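Local coordinates for homoserine dehydrogenase (Staphylococcus aureus M1064, PDB 4PG7), which catalyses the NAD(P)-dependent interconversion of L-aspartate semialdehyde and L-homoserine in the aspartate pathway of amino acid biosynthesis, at residues S172-L178 with K267-I273; V258-Y264 with R406-Y410; S387-F391 with S414-V418; E394-P400 with L429-Y435. All coordinates share one frame; numbering follows the deposited sequence. Where two conformers were deposited one is given.

Interaction 1: residues S172-L178 with K267-I273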
loop_
_atom_site.group_PDB
_atom_site.type_symbol
_atom_site.label_atom_id
_atom_site.label_comp_id
_atom_site.label_asym_id
_atom_site.label_seq_id
_atom_site.Cartn_x
_atom_site.Cartn_y
_atom_site.Cartn_z
ATOM N N SER A 172 -13.029 -8.214 4.643
ATOM C CA SER A 172 -14.336 -8.010 5.264
ATOM C C SER A 172 -14.732 -6.535 5.396
ATOM O O SER A 172 -15.911 -6.205 5.531
ATOM C CB SER A 172 -14.350 -8.661 6.642
ATOM O OG SER A 172 -13.498 -7.969 7.534
ATOM N N LYS A 173 -13.752 -5.643 5.367
ATOM C CA LYS A 173 -14.027 -4.224 5.559
ATOM C C LYS A 173 -12.907 -3.393 4.941
ATOM O O LYS A 173 -11.749 -3.784 4.976
ATOM C CB LYS A 173 -14.190 -3.906 7.054
ATOM C CG LYS A 173 -14.388 -2.427 7.399
ATOM C CD LYS A 173 -14.654 -2.258 8.890
ATOM C CE LYS A 173 -14.774 -0.794 9.275
ATOM N NZ LYS A 173 -14.802 -0.589 10.751
ATOM N N PHE A 174 -13.265 -2.263 4.350
ATOM C CA PHE A 174 -12.272 -1.249 4.013
ATOM C C PHE A 174 -12.748 0.106 4.453
ATOM O O PHE A 174 -13.946 0.369 4.497
ATOM C CB PHE A 174 -11.954 -1.242 2.511
ATOM C CG PHE A 174 -13.089 -0.771 1.639
ATOM C CD1 PHE A 174 -13.297 0.592 1.415
ATOM C CD2 PHE A 174 -13.919 -1.667 1.014
ATOM C CE1 PHE A 174 -14.329 1.041 0.615
ATOM C CE2 PHE A 174 -14.954 -1.224 0.200
ATOM C CZ PHE A 174 -15.172 0.124 0.010
ATOM N N MET A 175 -11.790 0.965 4.775
ATOM C CA MET A 175 -12.049 2.368 5.069
ATOM C C MET A 175 -11.027 3.177 4.304
ATOM O O MET A 175 -9.837 2.852 4.334
ATOM C CB MET A 175 -11.860 2.666 6.553
ATOM C CG MET A 175 -12.820 1.958 7.459
ATOM S SD MET A 175 -12.617 2.553 9.133
ATOM C CE MET A 175 -11.068 1.839 9.613
ATOM N N GLY A 176 -11.468 4.246 3.663
ATOM C CA GLY A 176 -10.575 5.019 2.871
ATOM C C GLY A 176 -10.779 6.499 2.909
ATOM O O GLY A 176 -11.900 6.989 3.125
ATOM N N ILE A 177 -9.674 7.214 2.703
ATOM C CA ILE A 177 -9.704 8.631 2.403
ATOM C C ILE A 177 -9.562 8.681 0.893
ATOM O O ILE A 177 -8.512 8.320 0.382
ATOM C CB ILE A 177 -8.586 9.373 3.142
ATOM C CG1 ILE A 177 -8.874 9.317 4.647
ATOM C CG2 ILE A 177 -8.452 10.800 2.623
ATOM C CD1 ILE A 177 -7.717 9.692 5.556
ATOM N N LEU A 178 -10.657 9.034 0.199
ATOM C CA LEU A 178 -10.797 8.759 -1.216
ATOM C C LEU A 178 -10.995 9.988 -2.072
ATOM O O LEU A 178 -11.193 9.871 -3.284
ATOM C CB LEU A 178 -11.947 7.791 -1.479
ATOM C CG LEU A 178 -11.811 6.442 -0.774
ATOM C CD1 LEU A 178 -13.041 5.591 -1.046
ATOM C CD2 LEU A 178 -10.565 5.713 -1.241
ATOM N N LYS A 267 -12.064 12.904 9.410
ATOM C CA LYS A 267 -11.760 12.638 8.001
ATOM C C LYS A 267 -13.065 12.330 7.304
ATOM O O LYS A 267 -14.018 11.854 7.941
ATOM C CB LYS A 267 -10.814 11.419 7.837
ATOM C CG LYS A 267 -9.526 11.489 8.662
ATOM C CD LYS A 267 -8.536 12.474 8.078
ATOM C CE LYS A 267 -7.259 12.503 8.892
ATOM N NZ LYS A 267 -6.280 13.437 8.293
ATOM N N LEU A 268 -13.109 12.573 5.997
ATOM C CA LEU A 268 -14.190 12.055 5.177
ATOM C C LEU A 268 -13.799 10.637 4.803
ATOM O O LEU A 268 -12.829 10.435 4.046
ATOM C CB LEU A 268 -14.422 12.890 3.935
ATOM C CG LEU A 268 -15.623 12.441 3.072
ATOM C CD1 LEU A 268 -16.929 12.776 3.767
ATOM C CD2 LEU A 268 -15.592 13.081 1.700
ATOM N N ILE A 269 -14.534 9.668 5.334
ATOM C CA ILE A 269 -14.225 8.247 5.165
ATOM C C ILE A 269 -15.260 7.554 4.280
ATOM O O ILE A 269 -16.466 7.693 4.495
ATOM C CB ILE A 269 -14.196 7.543 6.513
ATOM C CG1 ILE A 269 -13.069 8.115 7.407
ATOM C CG2 ILE A 269 -14.036 6.018 6.376
ATOM C CD1 ILE A 269 -11.687 7.856 6.905
ATOM N N GLY A 270 -14.771 6.841 3.269
ATOM C CA GLY A 270 -15.587 5.966 2.456
ATOM C C GLY A 270 -15.334 4.571 2.964
ATOM O O GLY A 270 -14.177 4.136 3.126
ATOM N N LYS A 271 -16.415 3.873 3.270
ATOM C CA LYS A 271 -16.338 2.624 4.017
ATOM C C LYS A 271 -17.203 1.594 3.330
ATOM O O LYS A 271 -18.317 1.908 2.897
ATOM C CB LYS A 271 -16.875 2.896 5.408
ATOM C CG LYS A 271 -16.673 1.816 6.408
ATOM C CD LYS A 271 -16.711 2.386 7.831
ATOM C CE LYS A 271 -18.089 2.846 8.278
ATOM N NZ LYS A 271 -17.993 3.558 9.605
ATOM N N GLY A 272 -16.704 0.370 3.253
ATOM C CA GLY A 272 -17.510 -0.763 2.840
ATOM C C GLY A 272 -17.321 -1.912 3.805
ATOM O O GLY A 272 -16.184 -2.333 4.059
ATOM N N ILE A 273 -18.434 -2.406 4.345
ATOM C CA ILE A 273 -18.447 -3.545 5.271
ATOM C C ILE A 273 -19.258 -4.681 4.639
ATOM O O ILE A 273 -20.408 -4.487 4.265
ATOM C CB ILE A 273 -19.077 -3.149 6.622
ATOM C CG1 ILE A 273 -18.324 -1.964 7.243
ATOM C CG2 ILE A 273 -19.075 -4.340 7.572
ATOM C CD1 ILE A 273 -19.010 -1.334 8.441
HETATM O O HOH W 1 -12.954 10.264 1.306
#

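Interaction 2: residues V258-Y264 with R406-Y410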
loop_
_atom_site.group_PDB
_atom_site.type_symbol
_atom_site.label_atom_id
_atom_site.label_comp_id
_atom_site.label_asym_id
_atom_site.label_seq_id
_atom_site.Cartn_x
_atom_site.Cartn_y
_atom_site.Cartn_z
ATOM N N VAL A 258 -13.292 19.825 19.275
ATOM C CA VAL A 258 -13.869 18.932 20.256
ATOM C C VAL A 258 -13.380 17.483 19.997
ATOM O O VAL A 258 -12.952 16.777 20.910
ATOM C CB VAL A 258 -15.403 19.003 20.214
ATOM C CG1 VAL A 258 -16.023 17.947 21.109
ATOM C CG2 VAL A 258 -15.884 20.377 20.652
ATOM N N ALA A 259 -13.383 17.064 18.738
ATOM C CA ALA A 259 -12.822 15.756 18.383
ATOM C C ALA A 259 -11.387 15.663 18.864
ATOM O O ALA A 259 -10.949 14.643 19.432
ATOM C CB ALA A 259 -12.877 15.541 16.880
ATOM N N ASP A 260 -10.642 16.730 18.619
ATOM C CA ASP A 260 -9.245 16.782 18.983
ATOM C C ASP A 260 -9.039 16.532 20.472
ATOM O O ASP A 260 -8.169 15.716 20.871
ATOM C CB ASP A 260 -8.649 18.134 18.630
ATOM C CG ASP A 260 -7.202 18.227 19.077
ATOM O OD1 ASP A 260 -6.368 17.441 18.596
ATOM O OD2 ASP A 260 -6.927 19.001 19.984
ATOM N N GLN A 261 -9.789 17.263 21.299
ATOM C CA GLN A 261 -9.676 17.117 22.763
ATOM C C GLN A 261 -10.049 15.694 23.223
ATOM O O GLN A 261 -9.501 15.216 24.176
ATOM C CB GLN A 261 -10.480 18.176 23.523
ATOM C CG GLN A 261 -11.860 17.759 24.044
ATOM C CD GLN A 261 -12.541 18.812 24.934
ATOM O OE1 GLN A 261 -12.561 18.668 26.151
ATOM N NE2 GLN A 261 -13.135 19.854 24.319
ATOM N N LEU A 262 -10.981 15.051 22.533
ATOM C CA LEU A 262 -11.337 13.652 22.818
ATOM C C LEU A 262 -10.354 12.590 22.290
ATOM O O LEU A 262 -10.522 11.395 22.577
ATOM C CB LEU A 262 -12.719 13.360 22.251
ATOM C CG LEU A 262 -13.852 14.123 22.954
ATOM C CD1 LEU A 262 -15.056 14.173 22.042
ATOM C CD2 LEU A 262 -14.193 13.453 24.268
ATOM N N GLY A 263 -9.379 13.000 21.492
ATOM C CA GLY A 263 -8.363 12.094 20.952
ATOM C C GLY A 263 -8.549 11.661 19.505
ATOM O O GLY A 263 -8.013 10.633 19.108
ATOM N N TYR A 264 -9.302 12.433 18.718
ATOM C CA TYR A 264 -9.682 12.056 17.358
ATOM C C TYR A 264 -9.434 13.172 16.350
ATOM O O TYR A 264 -9.496 14.350 16.698
ATOM C CB TYR A 264 -11.177 11.718 17.282
ATOM C CG TYR A 264 -11.599 10.581 18.169
ATOM C CD1 TYR A 264 -11.578 9.254 17.701
ATOM C CD2 TYR A 264 -11.960 10.813 19.495
ATOM C CE1 TYR A 264 -11.938 8.200 18.539
ATOM C CE2 TYR A 264 -12.341 9.776 20.341
ATOM C CZ TYR A 264 -12.317 8.466 19.866
ATOM O OH TYR A 264 -12.695 7.443 20.701
ATOM N N ARG A 406 -17.656 9.049 26.862
ATOM C CA ARG A 406 -16.994 10.266 27.295
ATOM C C ARG A 406 -17.761 11.458 26.742
ATOM O O ARG A 406 -18.266 11.403 25.616
ATOM C CB ARG A 406 -15.561 10.258 26.814
ATOM C CG ARG A 406 -14.823 9.005 27.277
ATOM C CD ARG A 406 -13.569 8.800 26.468
ATOM N NE ARG A 406 -12.660 9.877 26.775
ATOM C CZ ARG A 406 -11.939 10.529 25.884
ATOM N NH1 ARG A 406 -12.027 10.229 24.589
ATOM N NH2 ARG A 406 -11.163 11.502 26.313
ATOM N N VAL A 407 -17.850 12.516 27.539
ATOM C CA VAL A 407 -18.569 13.703 27.158
ATOM C C VAL A 407 -17.627 14.899 27.162
ATOM O O VAL A 407 -16.609 14.898 27.851
ATOM C CB VAL A 407 -19.788 13.939 28.078
ATOM C CG1 VAL A 407 -20.751 12.766 27.990
ATOM C CG2 VAL A 407 -19.375 14.150 29.520
ATOM N N ALA A 408 -17.960 15.911 26.380
ATOM C CA ALA A 408 -17.163 17.117 26.290
ATOM C C ALA A 408 -18.070 18.318 26.049
ATOM O O ALA A 408 -19.152 18.178 25.453
ATOM C CB ALA A 408 -16.188 17.020 25.143
ATOM N N ASN A 409 -17.599 19.486 26.494
ATOM C CA ASN A 409 -18.198 20.749 26.145
ATOM C C ASN A 409 -18.010 20.983 24.661
ATOM O O ASN A 409 -16.960 20.752 24.134
ATOM C CB ASN A 409 -17.545 21.901 26.913
ATOM C CG ASN A 409 -17.877 21.873 28.387
ATOM O OD1 ASN A 409 -16.999 21.765 29.230
ATOM N ND2 ASN A 409 -19.144 21.961 28.700
ATOM N N TYR A 410 -19.049 21.440 23.991
ATOM C CA TYR A 410 -18.976 21.678 22.570
ATOM C C TYR A 410 -19.089 23.167 22.311
ATOM O O TYR A 410 -18.282 23.722 21.598
ATOM C CB TYR A 410 -20.103 20.917 21.888
ATOM C CG TYR A 410 -20.158 20.990 20.390
ATOM C CD1 TYR A 410 -19.519 20.027 19.611
ATOM C CD2 TYR A 410 -20.898 21.973 19.740
ATOM C CE1 TYR A 410 -19.594 20.051 18.237
ATOM C CE2 TYR A 410 -20.980 22.009 18.362
ATOM C CZ TYR A 410 -20.315 21.042 17.616
ATOM O OH TYR A 410 -20.399 21.035 16.242
HETATM O O HOH W 2 -14.982 19.422 27.892
HETATM O O HOH W 3 -13.461 7.896 23.194
#

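Interaction 3: residues S387-F391 with S414-V418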
loop_
_atom_site.group_PDB
_atom_site.type_symbol
_atom_site.label_atom_id
_atom_site.label_comp_id
_atom_site.label_asym_id
_atom_site.label_seq_id
_atom_site.Cartn_x
_atom_site.Cartn_y
_atom_site.Cartn_z
ATOM N N SER A 387 -25.744 20.779 33.791
ATOM C CA SER A 387 -24.324 20.595 33.722
ATOM C C SER A 387 -23.930 19.412 32.831
ATOM O O SER A 387 -24.752 18.571 32.447
ATOM C CB SER A 387 -23.817 20.314 35.117
ATOM O OG SER A 387 -24.411 19.117 35.577
ATOM N N ILE A 388 -22.642 19.346 32.548
ATOM C CA ILE A 388 -22.100 18.265 31.759
ATOM C C ILE A 388 -22.189 16.957 32.530
ATOM O O ILE A 388 -22.407 15.892 31.948
ATOM C CB ILE A 388 -20.662 18.588 31.314
ATOM C CG1 ILE A 388 -20.198 17.609 30.236
ATOM C CG2 ILE A 388 -19.688 18.601 32.496
ATOM C CD1 ILE A 388 -18.870 17.999 29.617
ATOM N N GLU A 389 -22.065 17.041 33.849
ATOM C CA GLU A 389 -22.146 15.860 34.696
ATOM C C GLU A 389 -23.541 15.272 34.610
ATOM O O GLU A 389 -23.708 14.060 34.529
ATOM C CB GLU A 389 -21.791 16.187 36.155
ATOM C CG GLU A 389 -20.317 16.518 36.392
ATOM C CD GLU A 389 -19.928 17.969 36.091
ATOM O OE1 GLU A 389 -20.814 18.844 35.912
ATOM O OE2 GLU A 389 -18.704 18.232 36.025
ATOM N N ASN A 390 -24.540 16.138 34.625
ATOM C CA ASN A 390 -25.922 15.716 34.492
ATOM C C ASN A 390 -26.256 15.099 33.129
ATOM O O ASN A 390 -26.969 14.115 33.049
ATOM C CB ASN A 390 -26.851 16.898 34.720
ATOM C CG ASN A 390 -28.293 16.502 34.623
ATOM O OD1 ASN A 390 -28.772 15.703 35.426
ATOM N ND2 ASN A 390 -29.003 17.043 33.639
ATOM N N PHE A 391 -25.743 15.696 32.068
ATOM C CA PHE A 391 -25.894 15.138 30.730
ATOM C C PHE A 391 -25.267 13.734 30.667
ATOM O O PHE A 391 -25.884 12.796 30.200
ATOM C CB PHE A 391 -25.251 16.079 29.712
ATOM C CG PHE A 391 -25.246 15.548 28.302
ATOM C CD1 PHE A 391 -26.415 15.196 27.673
ATOM C CD2 PHE A 391 -24.063 15.400 27.614
ATOM C CE1 PHE A 391 -26.410 14.703 26.373
ATOM C CE2 PHE A 391 -24.052 14.927 26.308
ATOM C CZ PHE A 391 -25.231 14.567 25.697
ATOM N N SER A 414 -24.211 23.241 24.670
ATOM C CA SER A 414 -24.003 22.130 23.742
ATOM C C SER A 414 -22.923 21.226 24.274
ATOM O O SER A 414 -21.904 21.697 24.752
ATOM C CB SER A 414 -23.618 22.623 22.354
ATOM O OG SER A 414 -24.692 23.300 21.751
ATOM N N TYR A 415 -23.169 19.930 24.189
ATOM C CA TYR A 415 -22.238 18.906 24.621
ATOM C C TYR A 415 -22.102 17.904 23.503
ATOM O O TYR A 415 -23.008 17.749 22.659
ATOM C CB TYR A 415 -22.740 18.169 25.873
ATOM C CG TYR A 415 -23.011 19.076 27.042
ATOM C CD1 TYR A 415 -21.978 19.772 27.659
ATOM C CD2 TYR A 415 -24.294 19.241 27.529
ATOM C CE1 TYR A 415 -22.227 20.627 28.722
ATOM C CE2 TYR A 415 -24.547 20.082 28.604
ATOM C CZ TYR A 415 -23.516 20.778 29.187
ATOM O OH TYR A 415 -23.774 21.616 30.240
ATOM N N ALA A 416 -20.983 17.200 23.517
ATOM C CA ALA A 416 -20.749 16.104 22.600
ATOM C C ALA A 416 -20.453 14.883 23.433
ATOM O O ALA A 416 -19.891 14.997 24.524
ATOM C CB ALA A 416 -19.579 16.420 21.685
ATOM N N ALA A 417 -20.816 13.717 22.911
ATOM C CA ALA A 417 -20.522 12.447 23.564
ATOM C C ALA A 417 -19.905 11.523 22.533
ATOM O O ALA A 417 -20.376 11.460 21.418
ATOM C CB ALA A 417 -21.790 11.812 24.111
ATOM N N VAL A 418 -18.858 10.803 22.920
ATOM C CA VAL A 418 -18.398 9.683 22.136
ATOM C C VAL A 418 -18.770 8.422 22.895
ATOM O O VAL A 418 -18.404 8.245 24.054
ATOM C CB VAL A 418 -16.864 9.745 21.864
ATOM C CG1 VAL A 418 -16.342 8.424 21.286
ATOM C CG2 VAL A 418 -16.554 10.921 20.948
#

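Interaction 4: residues E394-P400 with L429-Y435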
loop_
_atom_site.group_PDB
_atom_site.type_symbol
_atom_site.label_atom_id
_atom_site.label_comp_id
_atom_site.label_asym_id
_atom_site.label_seq_id
_atom_site.Cartn_x
_atom_site.Cartn_y
_atom_site.Cartn_z
ATOM N N GLU A 394 -27.468 11.253 32.667
ATOM C CA GLU A 394 -28.657 10.877 31.912
ATOM C C GLU A 394 -28.320 9.901 30.784
ATOM O O GLU A 394 -29.056 8.934 30.571
ATOM C CB GLU A 394 -29.463 12.054 31.351
ATOM C CG GLU A 394 -30.707 11.523 30.638
ATOM C CD GLU A 394 -31.841 12.522 30.520
ATOM O OE1 GLU A 394 -31.544 13.743 30.404
ATOM O OE2 GLU A 394 -33.023 12.077 30.513
ATOM N N LEU A 395 -27.238 10.164 30.043
ATOM C CA LEU A 395 -26.852 9.259 28.965
ATOM C C LEU A 395 -26.567 7.875 29.482
ATOM O O LEU A 395 -26.951 6.891 28.859
ATOM C CB LEU A 395 -25.609 9.723 28.209
ATOM C CG LEU A 395 -25.745 10.850 27.180
ATOM C CD1 LEU A 395 -24.399 11.135 26.530
ATOM C CD2 LEU A 395 -26.800 10.479 26.135
ATOM N N LYS A 396 -25.852 7.793 30.594
ATOM C CA LYS A 396 -25.567 6.494 31.223
ATOM C C LYS A 396 -26.843 5.740 31.568
ATOM O O LYS A 396 -26.926 4.538 31.355
ATOM C CB LYS A 396 -24.714 6.664 32.479
ATOM C CG LYS A 396 -23.247 6.868 32.161
ATOM C CD LYS A 396 -22.517 7.717 33.201
ATOM C CE LYS A 396 -22.400 7.085 34.576
ATOM N NZ LYS A 396 -21.249 7.715 35.296
ATOM N N ALA A 397 -27.857 6.459 32.020
ATOM C CA ALA A 397 -29.128 5.839 32.358
ATOM C C ALA A 397 -29.901 5.410 31.126
ATOM O O ALA A 397 -30.574 4.382 31.140
ATOM C CB ALA A 397 -29.975 6.794 33.180
ATOM N N ILE A 398 -29.817 6.176 30.047
ATOM C CA ILE A 398 -30.722 5.910 28.923
ATOM C C ILE A 398 -30.102 4.975 27.862
ATOM O O ILE A 398 -30.828 4.250 27.186
ATOM C CB ILE A 398 -31.290 7.196 28.271
ATOM C CG1 ILE A 398 -30.215 7.972 27.534
ATOM C CG2 ILE A 398 -31.962 8.090 29.306
ATOM C CD1 ILE A 398 -30.800 8.920 26.514
ATOM N N LEU A 399 -28.782 4.960 27.741
ATOM C CA LEU A 399 -28.144 4.203 26.674
ATOM C C LEU A 399 -28.278 2.718 26.951
ATOM O O LEU A 399 -28.222 2.311 28.103
ATOM C CB LEU A 399 -26.665 4.546 26.576
ATOM C CG LEU A 399 -26.353 5.899 25.930
ATOM C CD1 LEU A 399 -24.876 6.211 26.107
ATOM C CD2 LEU A 399 -26.743 5.915 24.462
ATOM N N PRO A 400 -28.453 1.911 25.903
ATOM C CA PRO A 400 -28.279 0.453 26.103
ATOM C C PRO A 400 -26.809 0.149 26.385
ATOM O O PRO A 400 -25.971 1.064 26.416
ATOM C CB PRO A 400 -28.703 -0.156 24.757
ATOM C CG PRO A 400 -28.520 0.947 23.750
ATOM C CD PRO A 400 -28.586 2.274 24.483
ATOM N N LEU A 429 -33.141 7.490 20.127
ATOM C CA LEU A 429 -33.293 7.317 21.533
ATOM C C LEU A 429 -33.046 8.634 22.303
ATOM O O LEU A 429 -33.832 9.035 23.166
ATOM C CB LEU A 429 -32.323 6.223 21.989
ATOM C CG LEU A 429 -32.194 6.041 23.484
ATOM C CD1 LEU A 429 -33.498 5.503 24.059
ATOM C CD2 LEU A 429 -31.051 5.073 23.758
ATOM N N ILE A 430 -31.948 9.290 21.977
ATOM C CA ILE A 430 -31.587 10.555 22.626
ATOM C C ILE A 430 -32.653 11.618 22.323
ATOM O O ILE A 430 -33.022 12.396 23.203
ATOM C CB ILE A 430 -30.168 10.976 22.226
ATOM C CG1 ILE A 430 -29.170 10.012 22.880
ATOM C CG2 ILE A 430 -29.844 12.398 22.672
ATOM C CD1 ILE A 430 -27.773 10.051 22.313
ATOM N N THR A 431 -33.154 11.605 21.093
ATOM C CA THR A 431 -34.228 12.505 20.651
ATOM C C THR A 431 -35.523 12.288 21.423
ATOM O O THR A 431 -36.117 13.253 21.902
ATOM C CB THR A 431 -34.456 12.364 19.128
ATOM O OG1 THR A 431 -33.272 12.783 18.445
ATOM C CG2 THR A 431 -35.628 13.207 18.649
ATOM N N LYS A 432 -35.930 11.030 21.626
ATOM C CA LYS A 432 -37.149 10.772 22.387
ATOM C C LYS A 432 -37.022 11.113 23.874
ATOM O O LYS A 432 -38.035 11.297 24.552
ATOM C CB LYS A 432 -37.691 9.347 22.139
ATOM C CG LYS A 432 -36.903 8.245 22.811
ATOM C CD LYS A 432 -37.743 7.048 23.287
ATOM C CE LYS A 432 -37.205 5.713 22.781
ATOM N NZ LYS A 432 -37.813 4.558 23.511
ATOM N N HIS A 433 -35.794 11.188 24.385
ATOM C CA HIS A 433 -35.537 11.696 25.740
ATOM C C HIS A 433 -35.385 13.223 25.831
ATOM O O HIS A 433 -34.924 13.749 26.835
ATOM C CB HIS A 433 -34.322 10.992 26.355
ATOM C CG HIS A 433 -34.667 9.654 26.918
ATOM N ND1 HIS A 433 -35.281 9.509 28.134
ATOM C CD2 HIS A 433 -34.603 8.417 26.382
ATOM C CE1 HIS A 433 -35.534 8.233 28.353
ATOM N NE2 HIS A 433 -35.126 7.548 27.305
ATOM N N GLY A 434 -35.739 13.915 24.759
ATOM C CA GLY A 434 -35.927 15.351 24.829
ATOM C C GLY A 434 -34.717 16.178 24.446
ATOM O O GLY A 434 -34.728 17.365 24.695
ATOM N N TYR A 435 -33.660 15.570 23.903
ATOM C CA TYR A 435 -32.511 16.319 23.454
ATOM C C TYR A 435 -32.570 16.625 21.980
ATOM O O TYR A 435 -33.028 15.806 21.178
ATOM C CB TYR A 435 -31.226 15.564 23.688
ATOM C CG TYR A 435 -30.898 15.342 25.104
ATOM C CD1 TYR A 435 -30.133 16.269 25.795
ATOM C CD2 TYR A 435 -31.319 14.196 25.753
ATOM C CE1 TYR A 435 -29.791 16.060 27.111
ATOM C CE2 TYR A 435 -30.986 13.971 27.071
ATOM C CZ TYR A 435 -30.222 14.904 27.753
ATOM O OH TYR A 435 -29.877 14.693 29.071
HETATM O O HOH W 4 -35.962 11.857 29.691
HETATM O O HOH W 5 -34.284 14.505 29.386
#

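Interaction 1: residues S172-L178 with K267-I273
Phe174 and Gly272, and likewise Gly176 and Gly270, are hydrogen-bonded antiparallel pairs, and the two strand segments run at 156° with their axes 4.6 Å apart. Each pair has two backbone bonds, such as Gly176 N to Gly270 O at 2.8 Å. The non-hydrogen-bonded pairs alternate with them: Met175 with Lys271 between the two, and Lys173 with Ile273 beyond Phe174.

The Phe174 CG stands between the backbone N and the carbonyl carbon (chi1 68°), which carries the ring across to Gly272. Gly272 CA sits over the ring face in a CH-pi contact, 4.0 Å from the centroid. Gly272 has no side chain to keep the ring off its backbone.

The other face carries Lys173, Met175, Lys271 and Ile273. Met175 CG lies alongside the Lys271 chain, 3.9 Å from its CD. Lys173 is extended and runs beside Ile273. Both lysines form salt bridges with Glu444. Ile177 CG1 packs on Ile269 CD1 at 3.9 Å. Where direct pairing ends, a water takes the Leu178 N-H and donates to Leu268 O.

This antiparallel ladder lies in the mixed sheet of the central homoserine dehydrogenase region. Strand 302-308 pairs with the other edge of strand 171-177, where Ser172 and Lys173 form a classic bulge opposite Ile307. Strand 278-289 flanks strand 264-275, and helix 220-234 packs against Phe174 and Leu178.

Interaction 2: residues V258-Y264 with R406-Y410
Val258 meets Ala408 and Tyr410 through its two methyls: CG1 is anti to the backbone N (chi1 173°) and faces Ala408 CB, while CG2 packs on Tyr410 CD1 at 3.8 Å. Arg406 bends at chi3 (67°), which turns its guanidinium back to the end of helix 253-262.

In this conformer, one of two, Arg406 NH1 donates a nearly straight bond to Leu262 O, 2.8 Å long. The N-H points at a lone pair of Leu262 O, in the carbonyl plane. Leu262 CD2 lies over one face of the guanidinium, offset toward its rim. A water joins NH1 to Tyr264 OH. The other conformer may not keep these contacts. Gly263, with positive phi, follows Leu262 in a Schellman motif. The helix end would probably favour the positive charge.

Ala408 CB fills the middle, 4.2 Å from Leu262 CD2. At the outer side a second water links Gln261 OE1 to Asn409 N.

Tyr410 OH is hydrogen-bonded to Asp255 in the same helix, and a bound lysine lies about 6 Å from the Tyr410 side chain. Helix 253-262 also packs on strands 375-382 and 414-422. Helix 388-398 touches strand 404-411 through Val407 and Asn409.

Interaction 3: residues S387-F391 with S414-V418
Phe391 and Ile388 pack with Tyr415 in a buried, largely apolar helix-on-sheet contact, where the first turn of helix 388-398 meets strand 414-422 in the C-terminal domain. Tyr415 reaches from the strand to the start of the helix and touches Ile388, Phe391 and the N-cap residue Ser387.

The Phe391 and Tyr415 rings are nearly parallel, at 19°, but slid so far apart that they barely overlap. Their centroids are 5.4 Å apart. The closer touch is Phe391 CE2 against Tyr415 CB, at 3.5 Å. Phe391 CG is anti to the backbone N (chi1 175°), which sends the ring toward the strand. Phe391 CE2 also comes to 4.4 Å from Ala417 CB.

Ile388 comes over the face of the Tyr415 ring. Its CA lies 4.2 Å from the ring centroid in a CH-pi contact, and its CB is 3.7 Å from Tyr415 CE1.

The order strand 375-382, helix 388-398, strands 404-411 and 414-422, helix 427-432, strand 436-444 is the beta-alpha-beta-beta-alpha-beta order of an ACT domain, consistent with the ACT domain of this enzyme. Ser387 is the N-cap of the first helix: its OG accepts from Asn390 N at 3.1 Å.

Tyr415 OH lies close to the Ser387-Ile388 peptide, and its hydrogen-bond partner is Gly386 O, just ahead of the N-cap. Phe391 also meets the ring of Tyr435, with planes at about 65°, and touches Val381 of strand 375-382.

Interaction 4: residues E394-P400 with L429-Y435
Ile398 and His433 make the ring contact between the two helix ends. Ile398 CG2 sits over the centre of the imidazole face, 3.7 Å from the centroid and only 7° off the normal. Ile398 CG1 lies between the backbone N and the carbonyl carbon (chi1 69°), which lets CD1 reach the same ring and Ile430.

The apolar contacts continue along the interface. Ile398 CD1 is 4.1 Å from Ile430 CG1, and Leu395 CD2 is 4.0 Å from Ile430 CD1. At the far end Leu429 CD2 meets the CD of the Pro400 ring at 3.8 Å. The same leucine methyl lies against Ile398 O.

The polar contacts gather at Glu394. Tyr435 OH is modelled as a donor to Glu394 OE1, but the modelled separation is too short to be trusted in detail. One water bridges Glu394 OE2 and His433 ND1. Another lies between OE2 and His433 O.

These are the C-terminal ends of the two helices of the ACT-like domain, which pack side by side on its sheet. Leu395 and Leu399 rest on strand 414-422, and Leu395 also touches strand 404-411. Ile430 packs on Val437 of strand 436-444.

In the fold
From the N terminus, interaction 1 comes first. It closes a loop of 88 mostly helical residues by pairing strands 171-177 and 264-275. Interaction 2 opens inside that loop, on helix 253-262, and closes much later on strand 404-411, so the two cross. It ties the central region to the C-terminal domain. Interactions 3 and 4 both start on helix 388-398, within the span of interaction 2, and close beyond it; each crosses interaction 2, and they cross each other. Interaction 3 joins that helix to strand 414-422, and interaction 4 joins it to helix 427-432. Interactions 2 and 3 meet through paired strands 404-411 and 414-422. Interaction 1 touches neither 3 nor 4.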